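PDB 2FFG: ykuJ from Bacillus subtilis, which is of unknown function and belongs to the DUF1797 family of small proteins, folding as a four-stranded antiparallel sheet with two helices. Local coordinates for residues 28-32 and 33-37; 70-73 and 74-78. All blocks are in the same frame, centred on the assembly; numbering follows the deposited sequence.

From the N terminus, the chain runs through helix 3-21 into strand 25-31, and interaction 1 (28-32 with 33-37) closes the tight turn that starts strand 34-42. Strands 47-54 and 57-64 complete the antiparallel sheet before helix 67-79, where interaction 2 (70-73 with 74-78) closes nothing wider than successive helical turns. The two contacts stand in series; neither encloses nor crosses the other. They meet in space, however, because one side of the hairpin packs on the helix: Leu78 CD2 lies 3.4 Å from Val31 CG2, while Ile74 packs against Phe29 and Cys37. The first hairpin and the C-terminal helix are thereby tied together, with helix 3-21 touching both.

Interaction 1 of 2, residues 28-32 and 33-37; sequences YFEVN and GEKIC
Lys35 lays the end of its side chain over one face of the Tyr28 ring. Its CE sits above the middle, 3.7 Å from the centroid of the Tyr28 ring, in a CH-pi contact. A bend at chi4 (60°) lifts NZ off the ring, so the ammonium stands 4.9 Å from the Tyr28 centroid, 9° off the normal, as a cation-pi partner. Lys35 NZ also lies 4.3 Å from Glu30 OE1, too far for a salt bridge, and makes a weak hydrogen bond to Ala20 O of the second subunit. With an alanine in place of Tyr28, the Lys35 methylenes would probably lose their aromatic platform and the ammonium be freer to turn. Phe29 and Cys37 form an antiparallel hydrogen-bonded pair, Phe29 N donating to Cys37 O at 2.8 Å; their side chains lie on the face of the sheet away from Glu30 and Lys35, where Cys37 SG touches Phe29 CB at 3.9 Å. Phe29 O is gripped twice, by Ile36 N at 3.0 Å and by Cys37 N at 3.3 Å, both in the carbonyl plane. Gly33, with a positive phi that favours glycine, follows Asn32 round the turn and passes under the Glu30 carboxylate, whose OE2 lies 3.5 Å from Gly33 CA. The result is a two-residue beta hairpin with an Asn-Gly type I' turn and a classic beta bulge at Ile36 and Cys37 opposite Phe29.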
ATOM      1  N   TYR A  28       0.024  -4.486  -7.002  1.00 25.06           N
ATOM      2  CA  TYR A  28      -0.904  -5.501  -7.465  1.00 24.85           C
ATOM      3  C   TYR A  28      -2.282  -5.269  -6.894  1.00 24.86           C
ATOM      4  O   TYR A  28      -2.459  -4.587  -5.893  1.00 21.72           O
ATOM      5  CB  TYR A  28      -0.461  -6.892  -7.008  1.00 25.62           C
ATOM      6  CG  TYR A  28       0.812  -7.380  -7.626  1.00 29.87           C
ATOM      7  CD1 TYR A  28       0.816  -7.956  -8.893  1.00 28.80           C
ATOM      8  CD2 TYR A  28       2.029  -7.255  -6.954  1.00 31.63           C
ATOM      9  CE1 TYR A  28       2.000  -8.399  -9.485  1.00 30.10           C
ATOM     10  CE2 TYR A  28       3.230  -7.698  -7.540  1.00 31.45           C
ATOM     11  CZ  TYR A  28       3.203  -8.268  -8.805  1.00 32.26           C
ATOM     12  OH  TYR A  28       4.370  -8.705  -9.392  1.00 32.65           O
ATOM     13  N   PHE A  29      -3.264  -5.847  -7.563  1.00 25.20           N
ATOM     14  CA  PHE A  29      -4.631  -5.797  -7.102  1.00 25.54           C
ATOM     15  C   PHE A  29      -5.009  -7.248  -7.189  1.00 27.37           C
ATOM     16  O   PHE A  29      -4.977  -7.842  -8.265  1.00 30.03           O
ATOM     17  CB  PHE A  29      -5.517  -4.959  -8.019  1.00 26.06           C
ATOM     18  CG  PHE A  29      -5.292  -3.493  -7.880  1.00 26.76           C
ATOM     19  CD1 PHE A  29      -4.236  -2.874  -8.538  1.00 27.36           C
ATOM     20  CD2 PHE A  29      -6.098  -2.736  -7.039  1.00 26.02           C
ATOM     21  CE1 PHE A  29      -3.983  -1.517  -8.357  1.00 29.38           C
ATOM     22  CE2 PHE A  29      -5.857  -1.380  -6.847  1.00 26.01           C
ATOM     23  CZ  PHE A  29      -4.799  -0.768  -7.505  1.00 27.94           C
ATOM     24  N   GLU A  30      -5.318  -7.838  -6.049  1.00 29.67           N
ATOM     25  CA  GLU A  30      -5.697  -9.227  -6.031  1.00 33.49           C
ATOM     26  C   GLU A  30      -7.080  -9.415  -5.446  1.00 34.18           C
ATOM     27  O   GLU A  30      -7.587  -8.566  -4.716  1.00 35.23           O
ATOM     28  CB  GLU A  30      -4.665 -10.048  -5.258  1.00 39.89           C
ATOM     29  CG  GLU A  30      -4.263  -9.484  -3.923  1.00 42.81           C
ATOM     30  CD  GLU A  30      -3.205 -10.339  -3.229  1.00 45.98           C
ATOM     31  OE1 GLU A  30      -2.085 -10.486  -3.769  1.00 43.19           O
ATOM     32  OE2 GLU A  30      -3.500 -10.866  -2.133  1.00 49.76           O
ATOM     33  N   VAL A  31      -7.691 -10.531  -5.813  1.00 30.73           N
ATOM     34  CA  VAL A  31      -9.012 -10.898  -5.343  1.00 33.26           C
ATOM     35  C   VAL A  31      -8.853 -12.303  -4.782  1.00 35.58           C
ATOM     36  O   VAL A  31      -8.464 -13.220  -5.500  1.00 35.95           O
ATOM     37  CB  VAL A  31     -10.041 -10.923  -6.504  1.00 34.75           C
ATOM     38  CG1 VAL A  31     -11.350 -11.536  -6.037  1.00 35.82           C
ATOM     39  CG2 VAL A  31     -10.289  -9.524  -7.005  1.00 32.22           C
ATOM     40  N   ASN A  32      -9.118 -12.463  -3.490  1.00 55.28           N
ATOM     41  CA  ASN A  32      -9.016 -13.775  -2.852  1.00 57.88           C
ATOM     42  C   ASN A  32      -7.589 -14.336  -2.885  1.00 55.65           C
ATOM     43  O   ASN A  32      -7.376 -15.506  -3.209  1.00 57.19           O
ATOM     44  CB  ASN A  32      -9.988 -14.751  -3.537  1.00 80.44           C
ATOM     45  CG  ASN A  32     -10.227 -16.002  -2.726  1.00 84.46           C
ATOM     46  OD1 ASN A  32     -10.469 -15.935  -1.518  1.00 87.35           O
ATOM     47  ND2 ASN A  32     -10.178 -17.157  -3.385  1.00 86.18           N
ATOM     48  N   GLY A  33      -6.618 -13.490  -2.551  1.00 39.02           N
ATOM     49  CA  GLY A  33      -5.227 -13.906  -2.529  1.00 35.09           C
ATOM     50  C   GLY A  33      -4.548 -14.098  -3.876  1.00 32.62           C
ATOM     51  O   GLY A  33      -3.345 -14.340  -3.942  1.00 32.31           O
ATOM     52  N   GLU A  34      -5.310 -13.984  -4.955  1.00 32.10           N
ATOM     53  CA  GLU A  34      -4.752 -14.167  -6.292  1.00 30.02           C
ATOM     54  C   GLU A  34      -4.542 -12.855  -7.058  1.00 27.50           C
ATOM     55  O   GLU A  34      -5.443 -12.025  -7.156  1.00 26.18           O
ATOM     56  CB  GLU A  34      -5.666 -15.092  -7.099  1.00 32.58           C
ATOM     57  CG  GLU A  34      -5.221 -15.336  -8.523  1.00 32.61           C
ATOM     58  CD  GLU A  34      -6.260 -16.098  -9.322  1.00 33.93           C
ATOM     59  OE1 GLU A  34      -7.458 -15.756  -9.204  1.00 35.53           O
ATOM     60  OE2 GLU A  34      -5.881 -17.028 -10.069  1.00 34.01           O
ATOM     61  N   LYS A  35      -3.348 -12.686  -7.611  1.00 26.42           N
ATOM     62  CA  LYS A  35      -3.025 -11.490  -8.378  1.00 25.95           C
ATOM     63  C   LYS A  35      -3.835 -11.446  -9.669  1.00 24.22           C
ATOM     64  O   LYS A  35      -3.691 -12.309 -10.525  1.00 22.24           O
ATOM     65  CB  LYS A  35      -1.530 -11.457  -8.718  1.00 29.54           C
ATOM     66  CG  LYS A  35      -0.606 -11.275  -7.525  1.00 31.43           C
ATOM     67  CD  LYS A  35       0.830 -11.578  -7.917  1.00 32.91           C
ATOM     68  CE  LYS A  35       1.816 -11.218  -6.811  1.00 35.84           C
ATOM     69  NZ  LYS A  35       1.557 -11.964  -5.549  1.00 37.65           N
ATOM     70  N   ILE A  36      -4.685 -10.432  -9.800  1.00 24.17           N
ATOM     71  CA  ILE A  36      -5.498 -10.268 -10.992  1.00 22.84           C
ATOM     72  C   ILE A  36      -4.772  -9.349 -11.962  1.00 22.59           C
ATOM     73  O   ILE A  36      -4.744  -9.608 -13.164  1.00 24.05           O
ATOM     74  CB  ILE A  36      -6.868  -9.655 -10.669  1.00 22.50           C
ATOM     75  CG1 ILE A  36      -7.618 -10.556  -9.694  1.00 23.62           C
ATOM     76  CG2 ILE A  36      -7.669  -9.471 -11.947  1.00 21.83           C
ATOM     77  CD1 ILE A  36      -7.941 -12.008 -10.153  1.00 39.50           C
ATOM     78  N   CYS A  37      -4.188  -8.280 -11.426  1.00 19.86           N
ATOM     79  CA  CYS A  37      -3.452  -7.315 -12.235  1.00 19.95           C
ATOM     80  C   CYS A  37      -2.485  -6.439 -11.415  1.00 21.31           C
ATOM     81  O   CYS A  37      -2.546  -6.382 -10.189  1.00 20.32           O
ATOM     82  CB  CYS A  37      -4.437  -6.411 -12.995  1.00 20.53           C
ATOM     83  SG  CYS A  37      -5.435  -5.314 -11.940  1.00 21.26           S
TER

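Interaction 2 of 2, residues 70-73 and 74-78; sequences VSIE and IFELL
Glu76 follows Ile72 by one helical turn, and their side chains run side by side in the same direction. Starting at the root, Glu76 CB rests 3.6 Å from Ile72 O. CG comes nearer, 3.2 Å from Ile72 O, because it stands anti to the carbonyl carbon and beside the backbone N (chi1 -57°), the N that itself donates to Ile72 O at 2.9 Å in an almost straight bond of 176°. From there the chain extends: Glu76 CD and then OE2 draw alongside the Ile72 CG2 methyl, OE2 ending 4.1 Å from it. The same spacing repeats along the helix, with Phe75 N bonded to Ser71 O and Leu77 N to Glu73 O. Ser71 OG turns back to Ile67 O. Val70 and Ile74 lie side by side on the buried flank, where Leu50 packs on Ile74 and Leu11 on Val70. Across the contact, then, cohesion comes from backbone hydrogen bonds and apolar packing; the carboxylates of Glu73 and Glu76, their OE1 atoms 5.2 Å apart, would if anything repel each other mildly and give the contact no ionic bond.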
ATOM      1  N   VAL A  70      -8.071   4.221 -15.585  1.00 23.20           N
ATOM      2  CA  VAL A  70      -7.364   2.992 -15.287  1.00 20.57           C
ATOM      3  C   VAL A  70      -8.063   2.349 -14.086  1.00 20.27           C
ATOM      4  O   VAL A  70      -8.192   1.135 -14.006  1.00 22.36           O
ATOM      5  CB  VAL A  70      -5.873   3.262 -14.985  1.00 26.10           C
ATOM      6  CG1 VAL A  70      -5.731   4.178 -13.774  1.00 24.27           C
ATOM      7  CG2 VAL A  70      -5.145   1.940 -14.773  1.00 24.59           C
ATOM      8  N   SER A  71      -8.552   3.181 -13.171  1.00 20.83           N
ATOM      9  CA  SER A  71      -9.263   2.703 -11.996  1.00 19.43           C
ATOM     10  C   SER A  71     -10.518   1.928 -12.385  1.00 20.39           C
ATOM     11  O   SER A  71     -10.840   0.900 -11.795  1.00 20.24           O
ATOM     12  CB  SER A  71      -9.658   3.876 -11.105  1.00 17.23           C
ATOM     13  OG  SER A  71      -8.523   4.491 -10.505  1.00 22.21           O
ATOM     14  N   ILE A  72     -11.229   2.442 -13.382  1.00 26.62           N
ATOM     15  CA  ILE A  72     -12.456   1.830 -13.864  1.00 26.23           C
ATOM     16  C   ILE A  72     -12.173   0.455 -14.449  1.00 26.32           C
ATOM     17  O   ILE A  72     -12.877  -0.521 -14.178  1.00 27.32           O
ATOM     18  CB  ILE A  72     -13.103   2.736 -14.930  1.00 21.38           C
ATOM     19  CG1 ILE A  72     -13.642   3.990 -14.247  1.00 21.42           C
ATOM     20  CG2 ILE A  72     -14.187   1.990 -15.691  1.00 15.50           C
ATOM     21  CD1 ILE A  72     -14.006   5.133 -15.192  1.00 39.50           C
ATOM     22  N   GLU A  73     -11.130   0.400 -15.261  1.00 23.40           N
ATOM     23  CA  GLU A  73     -10.712  -0.829 -15.906  1.00 21.79           C
ATOM     24  C   GLU A  73     -10.355  -1.856 -14.835  1.00 20.91           C
ATOM     25  O   GLU A  73     -10.752  -3.023 -14.917  1.00 21.65           O
ATOM     26  CB  GLU A  73      -9.499  -0.533 -16.791  1.00 22.79           C
ATOM     27  CG  GLU A  73      -8.987  -1.702 -17.611  1.00 24.89           C
ATOM     28  CD  GLU A  73      -9.872  -2.018 -18.797  1.00 24.74           C
ATOM     29  OE1 GLU A  73     -10.458  -1.078 -19.377  1.00 21.07           O
ATOM     30  OE2 GLU A  73      -9.960  -3.211 -19.160  1.00 29.38           O
ATOM     31  N   ILE A  74      -9.605  -1.422 -13.826  1.00 21.20           N
ATOM     32  CA  ILE A  74      -9.222  -2.331 -12.756  1.00 20.86           C
ATOM     33  C   ILE A  74     -10.471  -2.851 -12.054  1.00 20.28           C
ATOM     34  O   ILE A  74     -10.612  -4.051 -11.817  1.00 22.97           O
ATOM     35  CB  ILE A  74      -8.313  -1.655 -11.723  1.00 20.84           C
ATOM     36  CG1 ILE A  74      -6.993  -1.237 -12.379  1.00 23.60           C
ATOM     37  CG2 ILE A  74      -8.012  -2.628 -10.589  1.00 20.26           C
ATOM     38  CD1 ILE A  74      -6.909  -1.015 -13.898  1.00 39.50           C
ATOM     39  N   PHE A  75     -11.380  -1.940 -11.737  1.00 19.34           N
ATOM     40  CA  PHE A  75     -12.622  -2.294 -11.064  1.00 20.62           C
ATOM     41  C   PHE A  75     -13.394  -3.372 -11.829  1.00 23.24           C
ATOM     42  O   PHE A  75     -13.710  -4.432 -11.288  1.00 24.22           O
ATOM     43  CB  PHE A  75     -13.500  -1.048 -10.900  1.00 17.42           C
ATOM     44  CG  PHE A  75     -14.834  -1.326 -10.265  1.00 17.71           C
ATOM     45  CD1 PHE A  75     -14.950  -1.455  -8.881  1.00 16.86           C
ATOM     46  CD2 PHE A  75     -15.968  -1.505 -11.051  1.00 17.10           C
ATOM     47  CE1 PHE A  75     -16.179  -1.761  -8.287  1.00 16.99           C
ATOM     48  CE2 PHE A  75     -17.202  -1.812 -10.469  1.00 20.29           C
ATOM     49  CZ  PHE A  75     -17.303  -1.939  -9.081  1.00 18.45           C
ATOM     50  N   GLU A  76     -13.689  -3.103 -13.097  1.00 27.51           N
ATOM     51  CA  GLU A  76     -14.436  -4.059 -13.899  1.00 29.41           C
ATOM     52  C   GLU A  76     -13.712  -5.401 -13.992  1.00 29.30           C
ATOM     53  O   GLU A  76     -14.332  -6.462 -14.045  1.00 29.26           O
ATOM     54  CB  GLU A  76     -14.695  -3.473 -15.295  1.00 22.90           C
ATOM     55  CG  GLU A  76     -15.434  -2.136 -15.251  1.00 23.74           C
ATOM     56  CD  GLU A  76     -15.919  -1.658 -16.616  1.00 25.95           C
ATOM     57  OE1 GLU A  76     -15.292  -2.005 -17.636  1.00 27.90           O
ATOM     58  OE2 GLU A  76     -16.924  -0.915 -16.677  1.00 28.54           O
ATOM     59  N   LEU A  77     -12.393  -5.338 -13.994  1.00 23.59           N
ATOM     60  CA  LEU A  77     -11.562  -6.530 -14.083  1.00 26.81           C
ATOM     61  C   LEU A  77     -11.679  -7.353 -12.798  1.00 27.15           C
ATOM     62  O   LEU A  77     -11.748  -8.581 -12.828  1.00 27.62           O
ATOM     63  CB  LEU A  77     -10.117  -6.095 -14.313  1.00 31.35           C
ATOM     64  CG  LEU A  77      -9.215  -6.843 -15.281  1.00 32.27           C
ATOM     65  CD1 LEU A  77      -9.952  -7.181 -16.590  1.00 30.81           C
ATOM     66  CD2 LEU A  77      -8.005  -5.952 -15.540  1.00 30.40           C
ATOM     67  N   LEU A  78     -11.707  -6.666 -11.666  1.00 33.65           N
ATOM     68  CA  LEU A  78     -11.827  -7.344 -10.387  1.00 35.49           C
ATOM     69  C   LEU A  78     -13.254  -7.825 -10.191  1.00 37.85           C
ATOM     70  O   LEU A  78     -13.484  -8.793  -9.476  1.00 38.13           O
ATOM     71  CB  LEU A  78     -11.448  -6.399  -9.250  1.00 28.40           C
ATOM     72  CG  LEU A  78     -10.007  -5.885  -9.279  1.00 28.66           C
ATOM     73  CD1 LEU A  78      -9.840  -4.803  -8.245  1.00 27.72           C
ATOM     74  CD2 LEU A  78      -9.042  -7.022  -9.023  1.00 28.34           C
TER